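Local atomic coordinates of type I site-specific restriction-modification system, R (Restriction) subunit (Vibrio vulnificus, PDB entry 3H1T), a protein that is a putative HsdR subunit of a type I restriction enzyme, here its N-terminal and helicase-like part, which probably hydrolyses ATP to translocate DNA and takes part in its cleavage. Residues 34-48 with 140-152. Numbering follows the deposited sequence.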
ATOM      1  N   VAL A  34       0.843  36.231   5.618  1.00 28.70           N
ATOM      2  CA  VAL A  34       1.453  34.994   5.181  1.00 24.79           C
ATOM      3  C   VAL A  34       1.697  34.832   3.688  1.00 26.80           C
ATOM      4  O   VAL A  34       2.845  34.641   3.275  1.00 26.91           O
ATOM      5  CB  VAL A  34       0.665  33.798   5.709  1.00 22.74           C
ATOM      6  CG1 VAL A  34       1.443  32.526   5.464  1.00 18.56           C
ATOM      7  CG2 VAL A  34       0.393  33.986   7.209  1.00 16.76           C
ATOM      8  N   THR A  35       0.648  34.889   2.875  1.00 29.56           N
ATOM      9  CA  THR A  35       0.832  34.740   1.430  1.00 28.54           C
ATOM     10  C   THR A  35       1.782  35.799   0.850  1.00 29.10           C
ATOM     11  O   THR A  35       2.646  35.494   0.035  1.00 30.57           O
ATOM     12  CB  THR A  35      -0.518  34.806   0.671  1.00 30.48           C
ATOM     13  OG1 THR A  35      -1.401  33.809   1.204  1.00 33.76           O
ATOM     14  CG2 THR A  35      -0.310  34.512  -0.824  1.00 29.48           C
ATOM     15  N   PRO A  36       1.625  37.067   1.253  1.00 26.03           N
ATOM     16  CA  PRO A  36       2.556  38.040   0.684  1.00 23.96           C
ATOM     17  C   PRO A  36       4.014  37.709   1.031  1.00 25.12           C
ATOM     18  O   PRO A  36       4.896  37.770   0.178  1.00 25.86           O
ATOM     19  CB  PRO A  36       2.071  39.348   1.284  1.00 21.26           C
ATOM     20  CG  PRO A  36       0.590  39.129   1.301  1.00 20.42           C
ATOM     21  CD  PRO A  36       0.480  37.744   1.884  1.00 20.18           C
ATOM     22  N   LYS A  37       4.265  37.334   2.279  1.00 29.93           N
ATOM     23  CA  LYS A  37       5.630  37.005   2.697  1.00 27.73           C
ATOM     24  C   LYS A  37       6.157  35.779   1.968  1.00 28.82           C
ATOM     25  O   LYS A  37       7.357  35.685   1.693  1.00 31.23           O
ATOM     26  CB  LYS A  37       5.711  36.811   4.217  1.00 21.47           C
ATOM     27  CG  LYS A  37       5.641  38.128   4.986  1.00 22.23           C
ATOM     28  CD  LYS A  37       5.709  37.924   6.500  1.00 23.85           C
ATOM     29  CE  LYS A  37       5.744  39.248   7.250  1.00 27.32           C
ATOM     30  NZ  LYS A  37       5.927  39.059   8.719  1.00 28.38           N
ATOM     31  N   LEU A  38       5.279  34.836   1.643  1.00 25.74           N
ATOM     32  CA  LEU A  38       5.734  33.649   0.918  1.00 27.93           C
ATOM     33  C   LEU A  38       6.150  34.050  -0.509  1.00 29.27           C
ATOM     34  O   LEU A  38       7.177  33.583  -1.029  1.00 28.39           O
ATOM     35  CB  LEU A  38       4.640  32.569   0.872  1.00 24.58           C
ATOM     36  CG  LEU A  38       4.466  31.760   2.180  1.00 26.20           C
ATOM     37  CD1 LEU A  38       3.170  30.953   2.144  1.00 21.58           C
ATOM     38  CD2 LEU A  38       5.664  30.824   2.394  1.00 24.29           C
ATOM     39  N   LYS A  39       5.362  34.925  -1.135  1.00 32.86           N
ATOM     40  CA  LYS A  39       5.662  35.393  -2.485  1.00 33.03           C
ATOM     41  C   LYS A  39       6.929  36.249  -2.478  1.00 34.00           C
ATOM     42  O   LYS A  39       7.775  36.146  -3.364  1.00 35.04           O
ATOM     43  CB  LYS A  39       4.475  36.186  -3.033  1.00 36.90           C
ATOM     44  CG  LYS A  39       3.352  35.311  -3.554  1.00 37.99           C
ATOM     45  CD  LYS A  39       2.103  36.117  -3.871  1.00 38.49           C
ATOM     46  CE  LYS A  39       0.956  35.210  -4.297  1.00 40.99           C
ATOM     47  NZ  LYS A  39      -0.303  35.984  -4.425  1.00 43.87           N
ATOM     48  N   GLU A  40       7.056  37.101  -1.477  1.00 31.50           N
ATOM     49  CA  GLU A  40       8.238  37.935  -1.356  1.00 32.07           C
ATOM     50  C   GLU A  40       9.498  37.051  -1.306  1.00 31.99           C
ATOM     51  O   GLU A  40      10.579  37.479  -1.716  1.00 31.51           O
ATOM     52  CB  GLU A  40       8.137  38.779  -0.085  1.00 33.55           C
ATOM     53  CG  GLU A  40       7.217  39.979  -0.198  1.00 35.23           C
ATOM     54  CD  GLU A  40       6.857  40.559   1.154  1.00 35.07           C
ATOM     55  OE1 GLU A  40       7.709  40.493   2.061  1.00 33.91           O
ATOM     56  OE2 GLU A  40       5.726  41.080   1.306  1.00 34.29           O
ATOM     57  N   SER A  41       9.362  35.821  -0.811  1.00 32.65           N
ATOM     58  CA  SER A  41      10.510  34.924  -0.715  1.00 32.74           C
ATOM     59  C   SER A  41      10.694  34.033  -1.940  1.00 34.06           C
ATOM     60  O   SER A  41      11.510  33.114  -1.927  1.00 33.62           O
ATOM     61  CB  SER A  41      10.435  34.070   0.558  1.00 33.23           C
ATOM     62  OG  SER A  41      10.526  34.886   1.719  1.00 30.93           O
ATOM     63  N   GLY A  42       9.927  34.308  -2.994  1.00 33.76           N
ATOM     64  CA  GLY A  42      10.066  33.567  -4.237  1.00 31.80           C
ATOM     65  C   GLY A  42       9.421  32.220  -4.424  1.00 34.31           C
ATOM     66  O   GLY A  42       9.829  31.498  -5.340  1.00 35.52           O
ATOM     67  N   TRP A  43       8.417  31.886  -3.614  1.00 32.80           N
ATOM     68  CA  TRP A  43       7.763  30.584  -3.717  1.00 33.98           C
ATOM     69  C   TRP A  43       6.731  30.479  -4.821  1.00 36.14           C
ATOM     70  O   TRP A  43       6.142  29.409  -5.029  1.00 35.55           O
ATOM     71  CB  TRP A  43       7.134  30.192  -2.374  1.00 29.64           C
ATOM     72  CG  TRP A  43       8.166  29.864  -1.363  1.00 25.95           C
ATOM     73  CD1 TRP A  43       8.719  30.712  -0.451  1.00 27.04           C
ATOM     74  CD2 TRP A  43       8.881  28.638  -1.260  1.00 23.56           C
ATOM     75  NE1 TRP A  43       9.743  30.084   0.222  1.00 25.04           N
ATOM     76  CE2 TRP A  43       9.856  28.805  -0.252  1.00 23.34           C
ATOM     77  CE3 TRP A  43       8.779  27.399  -1.904  1.00 22.24           C
ATOM     78  CZ2 TRP A  43      10.752  27.794   0.098  1.00 22.31           C
ATOM     79  CZ3 TRP A  43       9.669  26.396  -1.555  1.00 22.22           C
ATOM     80  CH2 TRP A  43      10.633  26.596  -0.552  1.00 22.71           C
ATOM     81  N   GLU A  44       6.548  31.570  -5.560  1.00 39.07           N
ATOM     82  CA  GLU A  44       5.580  31.598  -6.655  1.00 40.90           C
ATOM     83  C   GLU A  44       6.255  31.806  -8.013  1.00 40.32           C
ATOM     84  O   GLU A  44       5.583  31.944  -9.033  1.00 41.63           O
ATOM     85  CB  GLU A  44       4.574  32.711  -6.409  1.00 51.23           C
ATOM     86  CG  GLU A  44       3.288  32.622  -7.207  1.00 53.69           C
ATOM     87  CD  GLU A  44       2.633  33.983  -7.317  1.00 57.49           C
ATOM     88  OE1 GLU A  44       3.313  34.983  -7.008  1.00 56.95           O
ATOM     89  OE2 GLU A  44       1.457  34.065  -7.723  1.00 58.38           O
ATOM     90  N   ASN A  45       7.587  31.823  -8.004  1.00 39.44           N
ATOM     91  CA  ASN A  45       8.397  31.998  -9.205  1.00 39.29           C
ATOM     92  C   ASN A  45       8.767  30.617  -9.728  1.00 40.80           C
ATOM     93  O   ASN A  45       9.505  29.878  -9.069  1.00 40.69           O
ATOM     94  CB  ASN A  45       9.671  32.761  -8.866  1.00 52.40           C
ATOM     95  CG  ASN A  45       9.404  34.177  -8.399  1.00 56.21           C
ATOM     96  OD1 ASN A  45      10.239  34.781  -7.720  1.00 57.70           O
ATOM     97  ND2 ASN A  45       8.249  34.723  -8.768  1.00 58.18           N
ATOM     98  N   ASN A  46       8.282  30.286 -10.923  1.00 52.90           N
ATOM     99  CA  ASN A  46       8.517  28.980 -11.550  1.00 53.26           C
ATOM    100  C   ASN A  46       9.992  28.536 -11.504  1.00 52.75           C
ATOM    101  O   ASN A  46      10.890  29.332 -11.751  1.00 52.63           O
ATOM    102  CB  ASN A  46       7.987  29.020 -12.985  1.00 83.30           C
ATOM    103  CG  ASN A  46       6.499  29.372 -13.045  1.00 87.90           C
ATOM    104  OD1 ASN A  46       6.040  30.107 -13.922  1.00 90.06           O
ATOM    105  ND2 ASN A  46       5.734  28.820 -12.092  1.00 87.84           N
ATOM    106  N   PRO A  47      10.236  27.224 -11.308  1.00 41.26           N
ATOM    107  CA  PRO A  47       9.277  26.131 -11.116  1.00 39.77           C
ATOM    108  C   PRO A  47       8.625  25.977  -9.739  1.00 37.82           C
ATOM    109  O   PRO A  47       7.727  25.153  -9.570  1.00 37.61           O
ATOM    110  CB  PRO A  47      10.110  24.919 -11.515  1.00 33.46           C
ATOM    111  CG  PRO A  47      11.387  25.227 -10.863  1.00 33.21           C
ATOM    112  CD  PRO A  47      11.612  26.703 -11.200  1.00 35.04           C
ATOM    113  N   SER A  48       9.048  26.763  -8.758  1.00 42.64           N
ATOM    114  CA  SER A  48       8.466  26.635  -7.424  1.00 41.90           C
ATOM    115  C   SER A  48       7.002  27.050  -7.392  1.00 42.14           C
ATOM    116  O   SER A  48       6.551  27.800  -8.258  1.00 42.28           O
ATOM    117  CB  SER A  48       9.257  27.481  -6.427  1.00 35.77           C
ATOM    118  OG  SER A  48      10.628  27.140  -6.484  1.00 33.99           O
ATOM    119  N   LEU A 140      12.386  33.367  12.457  1.00 30.66           N
ATOM    120  CA  LEU A 140      13.087  33.929  11.310  1.00 28.73           C
ATOM    121  C   LEU A 140      12.511  35.291  11.009  1.00 29.46           C
ATOM    122  O   LEU A 140      11.376  35.595  11.388  1.00 28.05           O
ATOM    123  CB  LEU A 140      12.923  33.052  10.066  1.00 31.21           C
ATOM    124  CG  LEU A 140      13.243  31.560  10.193  1.00 30.77           C
ATOM    125  CD1 LEU A 140      12.940  30.870   8.872  1.00 28.08           C
ATOM    126  CD2 LEU A 140      14.705  31.356  10.607  1.00 30.36           C
ATOM    127  N   SER A 141      13.297  36.116  10.324  1.00 34.33           N
ATOM    128  CA  SER A 141      12.851  37.454   9.953  1.00 34.67           C
ATOM    129  C   SER A 141      12.048  37.369   8.665  1.00 33.00           C
ATOM    130  O   SER A 141      11.451  38.347   8.223  1.00 34.17           O
ATOM    131  CB  SER A 141      14.054  38.372   9.742  1.00 43.95           C
ATOM    132  OG  SER A 141      14.851  37.897   8.667  1.00 47.46           O
ATOM    133  N   ARG A 142      12.040  36.180   8.080  1.00 29.40           N
ATOM    134  CA  ARG A 142      11.323  35.940   6.839  1.00 29.25           C
ATOM    135  C   ARG A 142      11.442  34.472   6.422  1.00 28.00           C
ATOM    136  O   ARG A 142      12.251  33.726   6.964  1.00 25.84           O
ATOM    137  CB  ARG A 142      11.885  36.853   5.737  1.00 34.34           C
ATOM    138  CG  ARG A 142      13.404  36.784   5.582  1.00 38.19           C
ATOM    139  CD  ARG A 142      13.824  37.005   4.142  1.00 38.98           C
ATOM    140  NE  ARG A 142      14.233  35.766   3.486  1.00 41.99           N
ATOM    141  CZ  ARG A 142      15.496  35.412   3.272  1.00 40.93           C
ATOM    142  NH1 ARG A 142      16.478  36.207   3.659  1.00 41.35           N
ATOM    143  NH2 ARG A 142      15.778  34.258   2.679  1.00 38.73           N
ATOM    144  N   PHE A 143      10.613  34.065   5.466  1.00 27.29           N
ATOM    145  CA  PHE A 143      10.640  32.701   4.952  1.00 24.88           C
ATOM    146  C   PHE A 143      11.862  32.437   4.091  1.00 24.27           C
ATOM    147  O   PHE A 143      12.301  33.297   3.349  1.00 23.13           O
ATOM    148  CB  PHE A 143       9.400  32.431   4.101  1.00 22.35           C
ATOM    149  CG  PHE A 143       8.146  32.243   4.885  1.00 21.29           C
ATOM    150  CD1 PHE A 143       7.935  31.067   5.610  1.00 17.52           C
ATOM    151  CD2 PHE A 143       7.182  33.250   4.923  1.00 19.37           C
ATOM    152  CE1 PHE A 143       6.791  30.897   6.375  1.00 16.54           C
ATOM    153  CE2 PHE A 143       6.029  33.092   5.688  1.00 20.26           C
ATOM    154  CZ  PHE A 143       5.835  31.910   6.424  1.00 19.02           C
ATOM    155  N   PRO A 144      12.436  31.229   4.186  1.00 28.24           N
ATOM    156  CA  PRO A 144      13.598  30.905   3.363  1.00 27.65           C
ATOM    157  C   PRO A 144      13.114  30.874   1.907  1.00 30.69           C
ATOM    158  O   PRO A 144      11.910  30.733   1.635  1.00 27.73           O
ATOM    159  CB  PRO A 144      13.980  29.507   3.855  1.00 24.18           C
ATOM    160  CG  PRO A 144      13.615  29.567   5.307  1.00 25.80           C
ATOM    161  CD  PRO A 144      12.221  30.164   5.184  1.00 24.16           C
ATOM    162  N   THR A 145      14.045  30.974   0.967  1.00 34.50           N
ATOM    163  CA  THR A 145      13.677  30.943  -0.431  1.00 34.21           C
ATOM    164  C   THR A 145      13.763  29.500  -0.916  1.00 35.41           C
ATOM    165  O   THR A 145      14.423  28.664  -0.294  1.00 35.34           O
ATOM    166  CB  THR A 145      14.619  31.819  -1.269  1.00 28.36           C
ATOM    167  OG1 THR A 145      15.949  31.282  -1.213  1.00 31.44           O
ATOM    168  CG2 THR A 145      14.654  33.230  -0.735  1.00 29.72           C
ATOM    169  N   PRO A 146      13.076  29.181  -2.031  1.00 29.55           N
ATOM    170  CA  PRO A 146      13.131  27.814  -2.558  1.00 30.29           C
ATOM    171  C   PRO A 146      14.566  27.315  -2.693  1.00 31.30           C
ATOM    172  O   PRO A 146      14.881  26.180  -2.347  1.00 32.65           O
ATOM    173  CB  PRO A 146      12.440  27.946  -3.912  1.00 23.89           C
ATOM    174  CG  PRO A 146      11.359  28.941  -3.622  1.00 23.78           C
ATOM    175  CD  PRO A 146      12.112  29.992  -2.805  1.00 25.13           C
ATOM    176  N   ASP A 147      15.426  28.179  -3.203  1.00 31.82           N
ATOM    177  CA  ASP A 147      16.831  27.852  -3.413  1.00 33.76           C
ATOM    178  C   ASP A 147      17.566  27.573  -2.105  1.00 33.29           C
ATOM    179  O   ASP A 147      18.340  26.617  -2.019  1.00 34.06           O
ATOM    180  CB  ASP A 147      17.504  28.990  -4.185  1.00 57.37           C
ATOM    181  CG  ASP A 147      18.899  28.638  -4.654  1.00 61.35           C
ATOM    182  OD1 ASP A 147      19.833  28.625  -3.821  1.00 64.50           O
ATOM    183  OD2 ASP A 147      19.049  28.382  -5.868  1.00 64.85           O
ATOM    184  N   GLU A 148      17.326  28.401  -1.089  1.00 34.80           N
ATOM    185  CA  GLU A 148      17.975  28.218   0.208  1.00 34.54           C
ATOM    186  C   GLU A 148      17.619  26.849   0.803  1.00 34.49           C
ATOM    187  O   GLU A 148      18.504  26.113   1.245  1.00 34.99           O
ATOM    188  CB  GLU A 148      17.564  29.325   1.190  1.00 41.06           C
ATOM    189  CG  GLU A 148      17.970  30.736   0.776  1.00 42.94           C
ATOM    190  CD  GLU A 148      17.569  31.792   1.796  1.00 44.21           C
ATOM    191  OE1 GLU A 148      16.542  31.601   2.479  1.00 45.35           O
ATOM    192  OE2 GLU A 148      18.262  32.825   1.907  1.00 46.27           O
ATOM    193  N   LEU A 149      16.331  26.502   0.815  1.00 31.23           N
ATOM    194  CA  LEU A 149      15.916  25.213   1.359  1.00 30.62           C
ATOM    195  C   LEU A 149      16.450  24.013   0.582  1.00 31.63           C
ATOM    196  O   LEU A 149      16.887  23.030   1.179  1.00 31.25           O
ATOM    197  CB  LEU A 149      14.390  25.105   1.432  1.00 27.47           C
ATOM    198  CG  LEU A 149      13.634  26.008   2.422  1.00 26.85           C
ATOM    199  CD1 LEU A 149      12.266  25.389   2.668  1.00 25.49           C
ATOM    200  CD2 LEU A 149      14.396  26.136   3.742  1.00 26.10           C
ATOM    201  N   PHE A 150      16.406  24.085  -0.747  1.00 30.70           N
ATOM    202  CA  PHE A 150      16.881  22.997  -1.595  1.00 31.05           C
ATOM    203  C   PHE A 150      18.388  22.812  -1.419  1.00 31.42           C
ATOM    204  O   PHE A 150      18.901  21.703  -1.528  1.00 31.07           O
ATOM    205  CB  PHE A 150      16.550  23.296  -3.057  1.00 38.78           C
ATOM    206  CG  PHE A 150      16.857  22.164  -4.001  1.00 40.03           C
ATOM    207  CD1 PHE A 150      16.207  20.943  -3.872  1.00 40.50           C
ATOM    208  CD2 PHE A 150      17.773  22.325  -5.039  1.00 40.05           C
ATOM    209  CE1 PHE A 150      16.454  19.894  -4.763  1.00 41.73           C
ATOM    210  CE2 PHE A 150      18.031  21.286  -5.939  1.00 41.75           C
ATOM    211  CZ  PHE A 150      17.367  20.064  -5.800  1.00 41.60           C
ATOM    212  N   LYS A 151      19.099  23.904  -1.152  1.00 38.84           N
ATOM    213  CA  LYS A 151      20.545  23.817  -0.937  1.00 39.88           C
ATOM    214  C   LYS A 151      20.781  23.141   0.412  1.00 39.97           C
ATOM    215  O   LYS A 151      21.773  22.438   0.596  1.00 39.41           O
ATOM    216  CB  LYS A 151      21.185  25.209  -0.923  1.00 54.85           C
ATOM    217  CG  LYS A 151      21.220  25.936  -2.261  1.00 58.34           C
ATOM    218  CD  LYS A 151      22.592  25.839  -2.941  1.00 61.10           C
ATOM    219  CE  LYS A 151      23.069  27.192  -3.483  1.00 61.94           C
ATOM    220  NZ  LYS A 151      22.153  27.761  -4.515  1.00 62.41           N
ATOM    221  N   ARG A 152      19.879  23.385   1.363  1.00 39.88           N
ATOM    222  CA  ARG A 152      19.972  22.774   2.692  1.00 39.69           C
ATOM    223  C   ARG A 152      19.626  21.292   2.570  1.00 39.86           C
ATOM    224  O   ARG A 152      20.256  20.440   3.184  1.00 42.20           O
ATOM    225  CB  ARG A 152      18.974  23.393   3.681  1.00 36.71           C
ATOM    226  CG  ARG A 152      19.262  24.789   4.196  1.00 34.09           C
ATOM    227  CD  ARG A 152      18.322  25.075   5.365  1.00 33.81           C
ATOM    228  NE  ARG A 152      17.963  26.483   5.520  1.00 32.60           N
ATOM    229  CZ  ARG A 152      17.094  26.946   6.417  1.00 33.54           C
ATOM    230  NH1 ARG A 152      16.485  26.120   7.253  1.00 33.72           N
ATOM    231  NH2 ARG A 152      16.837  28.246   6.486  1.00 34.13           N
TER
HETATM  232  O   HOH W   1       9.023  36.170   3.864  1.00 27.04           O
HETATM  233  O   HOH W   2       8.682  38.216   9.842  1.00 40.72           O
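P146 lies flat on one face of the W43 indole, with CG 3.4 Å from the centroid of the six-membered ring and almost on its normal, a CH-pi contact. At the indole edge, NE1 donates to P144 O at 2.7 Å; the acceptor sits close to the ring plane and the donor in the carbonyl plane, so this bond helps fix the rotation of the indole. L149 CD1 reaches W43 CH2 obliquely, at 3.8 Å. The second ring, F143, carries L38 CD2 over one face, 3.7 Å from its centroid, while K37 CB comes in at its edge.

The backbone O of F143 is gripped from opposite faces of its carbonyl plane: S41 OG donates at 2.9 Å and R142 NE at 3.1 Å. S41 chi1 of -65° places OG anti to its carbonyl carbon, from where it reaches F143 O. R142 NH2 makes a salt bridge with the carboxylate of E148, which also accepts from T145 N in the capping box that starts helix 146-157. Water 1 bridges K37 O and F143 N, and K37 NZ runs on to G124 O.

Here the end of helix 26-40 and the turn after it join the link from edge strand 137-140 into helix 146-157, on one side of a mixed sheet consistent with the N-terminal nuclease domain of HsdR subunits. Beneath, L38 and W43 rest on L80, and L149 on Y120. The chemistry implies a largely buried, mostly apolar joint in which the backbone carbonyls of F143 and P144, on the loop before helix 146-157, find their donors in side chains.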